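Local coordinates for HTH-type transcriptional regulator LysG (Mycobacterium tuberculosis, PDB 3ISP), which probably activates expression of the exporter LysE and represses its own gene, acting as a homodimeric LysR-type DNA-binding transcription factor, at residues R96-V101 against E138-G143; V101-M106 against V124-Q129; A107-A112 against D283-A288; G143-E148 against L266-W271; G154-P159 against C270-S275. All blocks are in the same frame, centred on the assembly; numbering follows the deposited sequence.

Interaction 1: R96-V101 against E138-G143; sequences RITIAV and EGVAMG
Met-142 N donates to Thr-98 O (2.8 Å) and Ala-100 N to Gly-143 O (3.0 Å), yet the end-to-end directions of 96-100 and 140-143 still differ by 72°, so the incoming chain is only turning into line with strand 95-101. This is the landing of a beta-alpha-beta crossover in the LysR regulatory domain: from strand 120-126 the chain passes through helix 129-137 and joins strand 95-101 on the side opposite its starting strand.

Thr-98 carries the side-chain contact. Its CB points at the loop and its CG2, anti to the backbone N (OG1 chi1 -62°), lies 3.5 Å from Val-140 O. The same torsion sets OG1 beside the backbone N, and that hydroxyl is hydrogen-bonded to Asp-123 on the neighbouring strand. Met-142 folds back through bends at chi2 and chi3, which brings its CE to 3.7 Å from Thr-98 CB. Ala-141 contributes its CB, 3.6 Å from Thr-98 O. At the margin, Arg-96 bonds through NH2 to Thr-218 O of the second subunit and packs on Phe-220 of that subunit. Gly-143 O also receives a CA-H...O contact from Ile-99 CA at 3.1 Å.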
# COMPACT_ATOMS: atom_id res chain seq x y z
N ARG A 96 -3.83 32.61 -1.80
CA ARG A 96 -4.06 31.31 -1.17
C ARG A 96 -2.73 30.66 -0.83
O ARG A 96 -1.90 30.44 -1.72
CB ARG A 96 -4.83 30.39 -2.11
CG ARG A 96 -4.90 28.95 -1.62
CD ARG A 96 -5.77 28.83 -0.38
NE ARG A 96 -7.16 29.14 -0.68
CZ ARG A 96 -8.09 29.36 0.25
NH1 ARG A 96 -7.77 29.29 1.53
NH2 ARG A 96 -9.34 29.64 -0.12
N ILE A 97 -2.53 30.36 0.45
CA ILE A 97 -1.32 29.65 0.87
C ILE A 97 -1.67 28.37 1.61
O ILE A 97 -2.48 28.37 2.54
CB ILE A 97 -0.39 30.54 1.72
CG1 ILE A 97 0.44 31.44 0.80
CG2 ILE A 97 0.56 29.69 2.54
CD1 ILE A 97 1.35 30.67 -0.12
N THR A 98 -1.07 27.28 1.18
CA THR A 98 -1.31 26.00 1.82
C THR A 98 -0.06 25.54 2.55
O THR A 98 1.03 25.46 1.97
CB THR A 98 -1.73 24.93 0.80
OG1 THR A 98 -2.96 25.31 0.17
CG2 THR A 98 -1.92 23.59 1.51
N ILE A 99 -0.22 25.24 3.83
CA ILE A 99 0.90 24.73 4.58
C ILE A 99 0.53 23.51 5.40
O ILE A 99 -0.54 23.45 6.00
CB ILE A 99 1.59 25.83 5.43
CG1 ILE A 99 0.67 26.34 6.53
CG2 ILE A 99 1.98 27.02 4.56
CD1 ILE A 99 0.87 27.83 6.74
N ALA A 100 1.41 22.52 5.39
CA ALA A 100 1.23 21.34 6.21
C ALA A 100 1.71 21.60 7.65
O ALA A 100 2.67 22.35 7.87
CB ALA A 100 1.99 20.17 5.59
N VAL A 101 1.04 21.00 8.64
CA VAL A 101 1.43 21.12 10.05
C VAL A 101 1.13 19.84 10.84
O VAL A 101 -0.01 19.41 10.89
CB VAL A 101 0.70 22.28 10.74
CG1 VAL A 101 1.13 22.39 12.18
CG2 VAL A 101 0.95 23.58 10.01
N GLU A 138 4.62 17.65 -4.25
CA GLU A 138 3.56 17.80 -5.25
C GLU A 138 3.09 19.25 -5.48
O GLU A 138 2.13 19.49 -6.21
CB GLU A 138 2.36 16.90 -4.88
CG GLU A 138 2.61 15.39 -5.02
CD GLU A 138 1.35 14.55 -4.76
OE1 GLU A 138 0.30 15.15 -4.44
OE2 GLU A 138 1.43 13.30 -4.88
N GLY A 139 3.77 20.20 -4.83
CA GLY A 139 3.43 21.60 -4.95
C GLY A 139 2.15 21.97 -4.23
O GLY A 139 1.76 23.14 -4.21
N VAL A 140 1.50 20.98 -3.63
CA VAL A 140 0.26 21.21 -2.91
C VAL A 140 0.47 22.17 -1.74
O VAL A 140 -0.33 23.08 -1.53
CB VAL A 140 -0.38 19.89 -2.41
CG1 VAL A 140 -1.34 20.14 -1.25
CG2 VAL A 140 -1.08 19.18 -3.54
N ALA A 141 1.55 21.97 -0.99
CA ALA A 141 1.89 22.86 0.11
C ALA A 141 3.12 23.69 -0.23
O ALA A 141 4.08 23.18 -0.81
CB ALA A 141 2.14 22.07 1.37
N MET A 142 3.08 24.98 0.12
CA MET A 142 4.23 25.86 -0.11
C MET A 142 5.11 25.95 1.13
O MET A 142 5.97 26.83 1.23
CB MET A 142 3.81 27.26 -0.63
CG MET A 142 2.37 27.69 -0.35
SD MET A 142 1.19 27.58 -1.74
CE MET A 142 0.78 25.85 -1.73
N GLY A 143 4.89 25.03 2.07
CA GLY A 143 5.67 24.96 3.29
C GLY A 143 5.04 24.04 4.31
O GLY A 143 3.82 23.87 4.31

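Interaction 2: V101-M106 against V124-Q129; sequences VNADSM and VRIEDQ
Met-106 and Val-124 meet tip to tip, CE to CG1 at 3.5 Å, at the apolar end of a contact within the beta-alpha-beta unit of strand 95-101, helix 103-107 and strand 120-126. The compact part is mainly apolar. Ile-126 sends CD1 to 3.7 Å from Met-106 CB, the two side chains crossing at about a right angle, and its second branch, CG2, lies 3.8 Å from Ala-103 CB. With chi1 at -58°, Ile-126 sets CG2 anti to the backbone N and CG1 beside it, which gives Ala-103 and Met-106 a branch each. Val-101 adds its CG2, 4.1 Å from Val-124 CG1. The second subunit adds to this cluster, Glu-225 packing on Met-106, Pro-222 on Val-124 and Thr-223 on Ile-126, and it also forms a backbone hydrogen bond with Val-124.

The backbone side is more open. Val-101 N reaches Arg-125 O at 2.8 Å, whereas Glu-127 N approaches Val-101 O at 3.2 Å from above the carbonyl plane, 60° out of it. Beyond it Glu-127 and Asp-128 point away from 101-106, and Arg-125 turns its end to a salt bridge with Asp-123, all three being partly exposed.

Asn-102 sits at the N-cap of helix 103-107, its carbonyl O accepting from both Ser-105 N and Met-106 N. The chemistry thus divides: backbone hydrogen bonds to Asn-102 O start the helix, while apolar packing, shared with the second subunit, holds its first turn against strand 120-126.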
# COMPACT_ATOMS: atom_id res chain seq x y z
N VAL A 101 1.04 21.00 8.64
CA VAL A 101 1.43 21.12 10.05
C VAL A 101 1.13 19.84 10.84
O VAL A 101 -0.01 19.41 10.89
CB VAL A 101 0.70 22.28 10.74
CG1 VAL A 101 1.13 22.39 12.18
CG2 VAL A 101 0.95 23.58 10.01
N ASN A 102 2.15 19.26 11.48
CA ASN A 102 1.95 18.09 12.34
C ASN A 102 1.02 18.41 13.52
O ASN A 102 1.09 19.50 14.09
CB ASN A 102 3.27 17.52 12.85
CG ASN A 102 4.02 18.47 13.77
OD1 ASN A 102 4.56 18.07 14.80
ND2 ASN A 102 4.05 19.74 13.40
N ALA A 103 0.17 17.45 13.87
CA ALA A 103 -0.89 17.63 14.86
C ALA A 103 -0.42 18.28 16.15
O ALA A 103 -1.04 19.20 16.65
CB ALA A 103 -1.55 16.28 15.17
N ASP A 104 0.68 17.77 16.68
CA ASP A 104 1.27 18.27 17.92
C ASP A 104 1.70 19.74 17.86
O ASP A 104 1.66 20.44 18.87
CB ASP A 104 2.43 17.38 18.36
CG ASP A 104 1.95 16.06 18.94
OD1 ASP A 104 0.77 15.99 19.36
OD2 ASP A 104 2.76 15.10 18.98
N SER A 105 2.11 20.21 16.69
CA SER A 105 2.46 21.63 16.57
C SER A 105 1.24 22.52 16.52
O SER A 105 1.26 23.63 17.05
CB SER A 105 3.36 21.89 15.37
OG SER A 105 4.61 21.23 15.50
N MET A 106 0.18 22.05 15.87
CA MET A 106 -1.02 22.88 15.72
C MET A 106 -1.69 23.09 17.07
O MET A 106 -2.26 24.14 17.33
CB MET A 106 -2.00 22.27 14.71
CG MET A 106 -3.35 23.00 14.63
SD MET A 106 -3.27 24.73 14.10
CE MET A 106 -2.71 24.50 12.45
N VAL A 124 -4.72 25.17 5.78
CA VAL A 124 -3.87 24.39 6.65
C VAL A 124 -4.27 22.91 6.65
O VAL A 124 -5.45 22.58 6.69
CB VAL A 124 -3.90 24.94 8.10
CG1 VAL A 124 -2.98 24.15 9.00
CG2 VAL A 124 -3.50 26.40 8.10
N ARG A 125 -3.28 22.04 6.57
CA ARG A 125 -3.50 20.61 6.55
C ARG A 125 -2.78 20.02 7.73
O ARG A 125 -1.62 20.33 7.98
CB ARG A 125 -2.87 19.99 5.30
CG ARG A 125 -3.09 20.75 4.01
CD ARG A 125 -4.54 20.68 3.62
NE ARG A 125 -4.78 21.33 2.33
CZ ARG A 125 -4.62 20.72 1.16
NH1 ARG A 125 -4.22 19.46 1.12
NH2 ARG A 125 -4.86 21.38 0.05
N ILE A 126 -3.46 19.15 8.47
CA ILE A 126 -2.79 18.44 9.55
C ILE A 126 -2.26 17.14 9.00
O ILE A 126 -3.01 16.22 8.71
CB ILE A 126 -3.73 18.15 10.70
CG1 ILE A 126 -4.32 19.45 11.24
CG2 ILE A 126 -2.99 17.42 11.79
CD1 ILE A 126 -3.30 20.38 11.82
N GLU A 127 -0.94 17.07 8.85
CA GLU A 127 -0.33 15.91 8.26
C GLU A 127 0.89 15.49 9.06
O GLU A 127 1.56 16.33 9.67
CB GLU A 127 0.08 16.21 6.81
CG GLU A 127 -1.03 16.77 5.94
CD GLU A 127 -2.21 15.82 5.74
OE1 GLU A 127 -2.18 14.69 6.29
OE2 GLU A 127 -3.17 16.20 5.02
N ASP A 128 1.19 14.20 9.08
CA ASP A 128 2.39 13.74 9.73
C ASP A 128 3.61 13.99 8.84
O ASP A 128 3.51 14.69 7.82
CB ASP A 128 2.29 12.26 10.18
CG ASP A 128 2.08 11.28 9.01
OD1 ASP A 128 2.44 11.56 7.84
OD2 ASP A 128 1.56 10.18 9.29
N GLN A 129 4.75 13.44 9.23
CA GLN A 129 5.99 13.64 8.50
C GLN A 129 5.84 13.22 7.05
O GLN A 129 6.14 13.99 6.14
CB GLN A 129 7.10 12.81 9.14
CG GLN A 129 8.48 13.37 8.93
CD GLN A 129 9.54 12.30 9.03
OE1 GLN A 129 9.51 11.31 8.30
NE2 GLN A 129 10.50 12.49 9.94

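Interaction 3: A107-A112 against D283-A288; sequences ATWFSA and DTVRAA
The C-terminal helix 276-288 of the regulatory domain packs here against the turn that follows helix 103-107, with Trp-109 packed on Val-285 and Ala-288. Trp-109 lays the six-membered end of its indole along the helix. Ala-288 CB lies at the ring edge and in its plane, 3.7 Å from CE3 of Trp-109, and Val-285 CG1 is 4.1 Å from Trp-109 CH2. The tryptophan CG stands between its own backbone N and carbonyl carbon (chi1 63°), which directs the six-membered ring at both helix residues. One face of the indole is backed by Phe-110 CB, offset toward the rim. Phe-110 itself crosses the other branch of the valine obliquely, CE1 to Val-285 CG2 at 4.0 Å, so the two methyls of Val-285 serve one aromatic each.

At the outer margin two small side chains meet, Ala-112 CB and Ala-288 CB 4.0 Å apart. The polar link between the segments is a water that donates to Trp-109 O (2.9 Å) and to Ala-288 O (2.7 Å), joining two carbonyls that could not bond to each other directly. Leu-160, Leu-266 and Trp-268 of the sheet extend the apolar cluster. A helix laid over a central sheet through aromatic and aliphatic side chains fits the three-layered alpha/beta subdomain of periplasmic-binding-protein-like domains.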
# COMPACT_ATOMS: atom_id res chain seq x y z
N ALA A 107 -1.61 22.10 17.95
CA ALA A 107 -2.27 22.21 19.23
C ALA A 107 -1.47 23.05 20.22
O ALA A 107 -2.01 23.54 21.21
CB ALA A 107 -2.54 20.83 19.81
N THR A 108 -0.19 23.21 19.96
CA THR A 108 0.64 23.95 20.89
C THR A 108 1.06 25.29 20.31
O THR A 108 0.28 26.25 20.29
CB THR A 108 1.85 23.14 21.34
OG1 THR A 108 2.62 22.76 20.20
CG2 THR A 108 1.39 21.88 22.05
N TRP A 109 2.28 25.36 19.79
CA TRP A 109 2.84 26.64 19.41
C TRP A 109 2.30 27.25 18.12
O TRP A 109 2.13 28.47 18.06
CB TRP A 109 4.35 26.55 19.35
CG TRP A 109 4.86 25.60 18.34
CD1 TRP A 109 5.12 24.27 18.50
CD2 TRP A 109 5.21 25.92 16.99
NE1 TRP A 109 5.59 23.73 17.32
CE2 TRP A 109 5.66 24.73 16.38
CE3 TRP A 109 5.18 27.10 16.24
CZ2 TRP A 109 6.08 24.69 15.06
CZ3 TRP A 109 5.60 27.06 14.94
CH2 TRP A 109 6.04 25.86 14.36
N PHE A 110 2.00 26.43 17.11
CA PHE A 110 1.70 26.97 15.77
C PHE A 110 0.53 27.95 15.74
O PHE A 110 0.50 28.87 14.93
CB PHE A 110 1.46 25.85 14.77
CG PHE A 110 1.50 26.30 13.33
CD1 PHE A 110 2.66 26.19 12.59
CD2 PHE A 110 0.38 26.83 12.71
CE1 PHE A 110 2.69 26.60 11.27
CE2 PHE A 110 0.41 27.23 11.39
CZ PHE A 110 1.57 27.12 10.67
N SER A 111 -0.43 27.74 16.62
CA SER A 111 -1.58 28.62 16.74
C SER A 111 -1.22 30.10 16.55
O SER A 111 -1.99 30.85 15.97
CB SER A 111 -2.20 28.43 18.11
OG SER A 111 -3.11 29.47 18.37
N ALA A 112 -0.06 30.50 17.05
CA ALA A 112 0.32 31.91 17.08
C ALA A 112 0.40 32.52 15.70
O ALA A 112 0.31 33.74 15.56
CB ALA A 112 1.65 32.09 17.82
N ASP A 283 9.08 33.89 8.51
CA ASP A 283 9.37 34.69 9.70
C ASP A 283 8.38 34.40 10.78
O ASP A 283 8.74 34.22 11.94
CB ASP A 283 9.36 36.18 9.39
CG ASP A 283 10.66 36.66 8.82
OD1 ASP A 283 11.64 35.88 8.88
OD2 ASP A 283 10.70 37.81 8.31
N THR A 284 7.11 34.37 10.40
CA THR A 284 6.05 34.14 11.35
C THR A 284 6.14 32.74 11.96
O THR A 284 6.13 32.59 13.18
CB THR A 284 4.71 34.37 10.68
OG1 THR A 284 4.63 35.75 10.32
CG2 THR A 284 3.58 34.02 11.63
N VAL A 285 6.26 31.72 11.12
CA VAL A 285 6.42 30.38 11.63
C VAL A 285 7.60 30.30 12.58
O VAL A 285 7.48 29.79 13.67
CB VAL A 285 6.55 29.36 10.49
CG1 VAL A 285 7.00 28.01 11.04
CG2 VAL A 285 5.22 29.24 9.74
N ARG A 286 8.75 30.81 12.16
CA ARG A 286 9.95 30.77 12.99
C ARG A 286 9.77 31.44 14.36
O ARG A 286 10.26 30.95 15.38
CB ARG A 286 11.14 31.38 12.25
CG ARG A 286 12.10 30.36 11.66
CD ARG A 286 13.32 31.00 11.00
NE ARG A 286 14.36 30.00 10.77
CZ ARG A 286 15.38 30.14 9.92
NH1 ARG A 286 15.50 31.25 9.21
NH2 ARG A 286 16.27 29.16 9.78
N ALA A 287 9.06 32.56 14.36
CA ALA A 287 8.83 33.32 15.58
C ALA A 287 7.81 32.63 16.48
O ALA A 287 7.88 32.71 17.70
CB ALA A 287 8.39 34.72 15.25
N ALA A 288 6.84 31.96 15.87
CA ALA A 288 5.83 31.26 16.64
C ALA A 288 6.50 30.11 17.40
O ALA A 288 5.98 29.62 18.42
CB ALA A 288 4.74 30.74 15.73
O HOH W 1 3.70 30.11 19.85

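Interaction 4: G143-E148 against L266-W271; sequences GAVTTE and LYWQCW
Gly-143 brings its CA to 3.9 Å from Cys-270 CA, an unusually close antiparallel pair, and the six-membered ring of Trp-268 lies by this glycine, CH2 3.9 Å from Gly-143 CA. The strand axes are 161° apart. Ala-144 with Gln-269 and Thr-146 with Tyr-267 are hydrogen-bonded pairs, Thr-146 N reaching Tyr-267 O at 3.0 Å.

Gln-269 continues the pairing with its side chain: NE2 donates to Glu-148 O at 2.8 Å, beyond the end of strand 143-146. The acceptor lies in the amide plane of Gln-269, but the donor stands 50° out of the carbonyl plane of Glu-148. The same amide also meets Asn-150 O through NE2 and Val-152 N through OE1, gripping the chain that leaves strand 143-146. That exit begins as an ST turn, Thr-146 OG1 accepting from Glu-148 N at 3.0 Å.

Trp-268 has its CG anti to the backbone N (chi1 163°), and the indole extends back over the neighbouring strand, with Ala-144 N over one ring face and Val-145 CG2 in plane at the edge, 3.8 Å from CE3 of Trp-268. Its NE1 is hydrogen-bonded to Thr-282 of helix 276-288. A late strand inserted antiparallel between 143-146 and 155-169 is characteristic of the type II periplasmic-binding-protein fold.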
# COMPACT_ATOMS: atom_id res chain seq x y z
N GLY A 143 4.89 25.03 2.07
CA GLY A 143 5.67 24.96 3.29
C GLY A 143 5.04 24.04 4.31
O GLY A 143 3.82 23.87 4.31
N ALA A 144 5.86 23.44 5.18
CA ALA A 144 5.36 22.48 6.17
C ALA A 144 6.21 22.38 7.43
O ALA A 144 7.44 22.28 7.36
CB ALA A 144 5.20 21.10 5.54
N VAL A 145 5.57 22.38 8.59
CA VAL A 145 6.25 22.00 9.82
C VAL A 145 6.34 20.46 9.83
O VAL A 145 5.33 19.79 9.77
CB VAL A 145 5.51 22.51 11.06
CG1 VAL A 145 6.17 22.02 12.33
CG2 VAL A 145 5.46 24.04 11.05
N THR A 146 7.55 19.92 9.86
CA THR A 146 7.76 18.49 9.74
C THR A 146 8.89 18.03 10.64
O THR A 146 9.72 18.84 11.05
CB THR A 146 8.13 18.11 8.29
OG1 THR A 146 8.47 16.72 8.22
CG2 THR A 146 9.31 18.93 7.81
N THR A 147 8.94 16.74 10.95
CA THR A 147 10.01 16.23 11.80
C THR A 147 11.18 15.89 10.93
O THR A 147 12.18 15.36 11.39
CB THR A 147 9.59 14.96 12.60
OG1 THR A 147 9.13 13.94 11.69
CG2 THR A 147 8.50 15.28 13.64
N GLU A 148 11.03 16.21 9.64
CA GLU A 148 12.01 15.87 8.62
C GLU A 148 13.12 16.89 8.50
O GLU A 148 12.89 18.01 8.06
CB GLU A 148 11.33 15.78 7.26
CG GLU A 148 12.27 15.38 6.14
CD GLU A 148 12.61 13.90 6.21
OE1 GLU A 148 11.67 13.07 6.08
OE2 GLU A 148 13.81 13.58 6.39
N LEU A 266 12.08 19.75 15.38
CA LEU A 266 11.19 20.16 14.30
C LEU A 266 11.96 20.99 13.26
O LEU A 266 13.03 21.55 13.55
CB LEU A 266 10.04 20.96 14.86
CG LEU A 266 9.07 20.19 15.75
CD1 LEU A 266 8.02 21.13 16.30
CD2 LEU A 266 8.42 19.06 14.98
N TYR A 267 11.40 21.06 12.05
CA TYR A 267 11.94 21.87 10.97
C TYR A 267 10.82 22.57 10.20
O TYR A 267 9.74 22.03 10.05
CB TYR A 267 12.73 20.97 10.02
CG TYR A 267 13.83 20.23 10.73
CD1 TYR A 267 15.11 20.77 10.80
CD2 TYR A 267 13.59 19.02 11.34
CE1 TYR A 267 16.12 20.11 11.46
CE2 TYR A 267 14.59 18.35 12.00
CZ TYR A 267 15.86 18.90 12.06
OH TYR A 267 16.87 18.24 12.73
N TRP A 268 11.08 23.78 9.72
CA TRP A 268 10.16 24.39 8.77
C TRP A 268 10.75 24.27 7.37
O TRP A 268 11.74 24.93 7.05
CB TRP A 268 9.87 25.84 9.15
CG TRP A 268 9.27 26.69 8.04
CD1 TRP A 268 9.93 27.57 7.24
CD2 TRP A 268 7.89 26.74 7.63
NE1 TRP A 268 9.06 28.16 6.35
CE2 TRP A 268 7.80 27.67 6.58
CE3 TRP A 268 6.73 26.09 8.05
CZ2 TRP A 268 6.60 27.96 5.94
CZ3 TRP A 268 5.54 26.39 7.42
CH2 TRP A 268 5.48 27.31 6.38
N GLN A 269 10.17 23.39 6.55
CA GLN A 269 10.55 23.25 5.15
C GLN A 269 9.61 24.03 4.23
O GLN A 269 8.39 23.89 4.33
CB GLN A 269 10.58 21.78 4.74
CG GLN A 269 11.66 21.01 5.44
CD GLN A 269 12.15 19.78 4.69
OE1 GLN A 269 12.31 19.81 3.47
NE2 GLN A 269 12.42 18.72 5.42
N CYS A 270 10.17 24.85 3.34
CA CYS A 270 9.36 25.60 2.37
C CYS A 270 10.03 25.73 1.01
O CYS A 270 11.24 25.50 0.87
CB CYS A 270 9.02 26.99 2.92
SG CYS A 270 10.44 28.08 3.15
N TRP A 271 9.24 26.09 -0.00
CA TRP A 271 9.74 26.26 -1.37
C TRP A 271 11.02 27.08 -1.42
O TRP A 271 11.03 28.24 -1.03
CB TRP A 271 8.71 26.95 -2.25
CG TRP A 271 7.56 26.08 -2.64
CD1 TRP A 271 7.51 24.72 -2.58
CD2 TRP A 271 6.31 26.51 -3.18
NE1 TRP A 271 6.29 24.28 -3.03
CE2 TRP A 271 5.54 25.36 -3.41
CE3 TRP A 271 5.77 27.76 -3.48
CZ2 TRP A 271 4.24 25.42 -3.93
CZ3 TRP A 271 4.48 27.82 -4.00
CH2 TRP A 271 3.73 26.66 -4.21

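Interaction 5: G154-P159 against C270-S275; sequences GCRVHP and CWKLDS
The guanidinium of Arg-156 has Lys-272 CG on one face, 3.6 Å above the plane and offset toward the rim, and Leu-273 O at its edge. That carbonyl lies nearly in the guanidinium plane and takes NH1 of Arg-156 at 3.2 Å, with a weak second bond from NH2. The arginine chain is extended from CG to NE and crosses Lys-272 at about a right angle, aliphatic part on aliphatic part. Two rings are met at their edges by cysteine sulfurs: Cys-270 SG is 4.9 Å from the centroid of the His-158 ring, 79° off its normal, and Cys-155 SG lies beside the pyrrole part of Trp-271 at a longer range.

The backbones pair as antiparallel strands. Arg-156 N bonds to Cys-270 O (2.7 Å) and Cys-270 N back to Arg-156 O (3.0 Å), while Lys-272 N reaches Gly-154 O at 2.9 Å. A water accepts from Cys-155 N and, weakly, from Lys-272 NZ.

Trp-271 and Leu-273 point away from 154-159 and pack on helix 66-82. Ser-275 is the N-cap of helix 276-288, its OG bonding weakly to Ile-278 N and also to Glu-81. The antiparallel pairing of 155-169 with 255-271 belongs to the sheet of the type II periplasmic-binding-protein-like fold.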
# COMPACT_ATOMS: atom_id res chain seq x y z
N GLY A 154 12.98 20.73 -4.05
CA GLY A 154 12.50 22.08 -4.26
C GLY A 154 12.24 22.85 -2.98
O GLY A 154 11.45 23.80 -2.97
N CYS A 155 12.92 22.47 -1.90
CA CYS A 155 12.62 23.02 -0.59
C CYS A 155 13.84 23.40 0.26
O CYS A 155 14.80 22.64 0.37
CB CYS A 155 11.77 22.02 0.19
SG CYS A 155 10.01 22.17 -0.06
N ARG A 156 13.80 24.58 0.86
CA ARG A 156 14.76 24.97 1.90
C ARG A 156 14.32 24.45 3.28
O ARG A 156 13.12 24.37 3.57
CB ARG A 156 14.90 26.49 1.97
CG ARG A 156 15.82 27.08 0.95
CD ARG A 156 16.16 28.52 1.29
NE ARG A 156 16.41 29.31 0.09
CZ ARG A 156 15.50 30.06 -0.52
NH1 ARG A 156 14.26 30.14 -0.02
NH2 ARG A 156 15.82 30.73 -1.61
N VAL A 157 15.30 24.13 4.12
CA VAL A 157 15.05 23.62 5.46
C VAL A 157 15.46 24.63 6.53
O VAL A 157 16.60 25.10 6.53
CB VAL A 157 15.86 22.35 5.70
CG1 VAL A 157 15.81 21.97 7.16
CG2 VAL A 157 15.37 21.23 4.81
N HIS A 158 14.52 24.94 7.43
CA HIS A 158 14.78 25.81 8.58
C HIS A 158 14.54 25.09 9.92
O HIS A 158 13.45 24.59 10.18
CB HIS A 158 13.87 27.02 8.56
CG HIS A 158 14.05 27.90 7.37
ND1 HIS A 158 13.28 27.77 6.23
CD2 HIS A 158 14.89 28.93 7.13
CE1 HIS A 158 13.64 28.68 5.35
NE2 HIS A 158 14.61 29.40 5.88
N PRO A 159 15.56 25.06 10.79
CA PRO A 159 15.32 24.44 12.09
C PRO A 159 14.45 25.36 12.91
O PRO A 159 14.55 26.58 12.79
CB PRO A 159 16.71 24.36 12.70
CG PRO A 159 17.65 24.51 11.53
CD PRO A 159 16.96 25.45 10.61
N CYS A 270 10.17 24.85 3.34
CA CYS A 270 9.36 25.60 2.37
C CYS A 270 10.03 25.73 1.01
O CYS A 270 11.24 25.50 0.87
CB CYS A 270 9.02 26.99 2.92
SG CYS A 270 10.44 28.08 3.15
N TRP A 271 9.24 26.09 -0.00
CA TRP A 271 9.74 26.26 -1.37
C TRP A 271 11.02 27.08 -1.42
O TRP A 271 11.03 28.24 -1.03
CB TRP A 271 8.71 26.95 -2.25
CG TRP A 271 7.56 26.08 -2.64
CD1 TRP A 271 7.51 24.72 -2.58
CD2 TRP A 271 6.31 26.51 -3.18
NE1 TRP A 271 6.29 24.28 -3.03
CE2 TRP A 271 5.54 25.36 -3.41
CE3 TRP A 271 5.77 27.76 -3.48
CZ2 TRP A 271 4.24 25.42 -3.93
CZ3 TRP A 271 4.48 27.82 -4.00
CH2 TRP A 271 3.73 26.66 -4.21
N LYS A 272 12.08 26.46 -1.92
CA LYS A 272 13.32 27.17 -2.20
C LYS A 272 13.15 28.06 -3.43
O LYS A 272 13.16 27.58 -4.56
CB LYS A 272 14.46 26.18 -2.42
CG LYS A 272 15.82 26.83 -2.67
CD LYS A 272 16.94 25.79 -2.58
CE LYS A 272 16.68 24.61 -3.50
NZ LYS A 272 17.41 23.39 -3.07
N LEU A 273 12.97 29.35 -3.19
CA LEU A 273 12.81 30.33 -4.23
C LEU A 273 12.69 31.68 -3.55
O LEU A 273 12.68 31.75 -2.34
CB LEU A 273 11.57 30.05 -5.08
CG LEU A 273 10.24 29.80 -4.37
CD1 LEU A 273 9.71 31.07 -3.72
CD2 LEU A 273 9.22 29.24 -5.35
N ASP A 274 12.62 32.75 -4.34
CA ASP A 274 12.39 34.08 -3.79
C ASP A 274 10.91 34.41 -3.74
O ASP A 274 10.17 34.21 -4.71
CB ASP A 274 13.13 35.13 -4.61
CG ASP A 274 14.62 35.11 -4.37
OD1 ASP A 274 15.04 34.54 -3.33
OD2 ASP A 274 15.36 35.67 -5.21
N SER A 275 10.45 34.92 -2.61
CA SER A 275 9.05 35.28 -2.50
C SER A 275 8.83 36.09 -1.25
O SER A 275 9.06 35.63 -0.14
CB SER A 275 8.18 34.03 -2.47
OG SER A 275 6.81 34.37 -2.51
O HOH W 2 15.15 20.87 -2.48

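All five contacts lie in one alpha/beta subdomain of the regulatory domain, and most share its mixed sheet. Interactions 1 and 4 meet at Gly-143, their centres about 10 Å apart, so strand 143-146 is paired on both sides. Interactions 4 and 5 share Cys-270 and Trp-271 and carry the sheet across strand 255-271. Interaction 2 continues interaction 1 through Val-101 toward strand 120-126; it and interaction 5 stand about 18 Å apart between centres without touching. Interaction 3 backs the sheet: Val-285 CG1 lies 3.6 Å from Trp-268 CE3, and Phe-110 CZ 3.7 Å from Val-101 CG2. Interactions 1, 2 and 3 reach the second subunit, and interaction 5 the third.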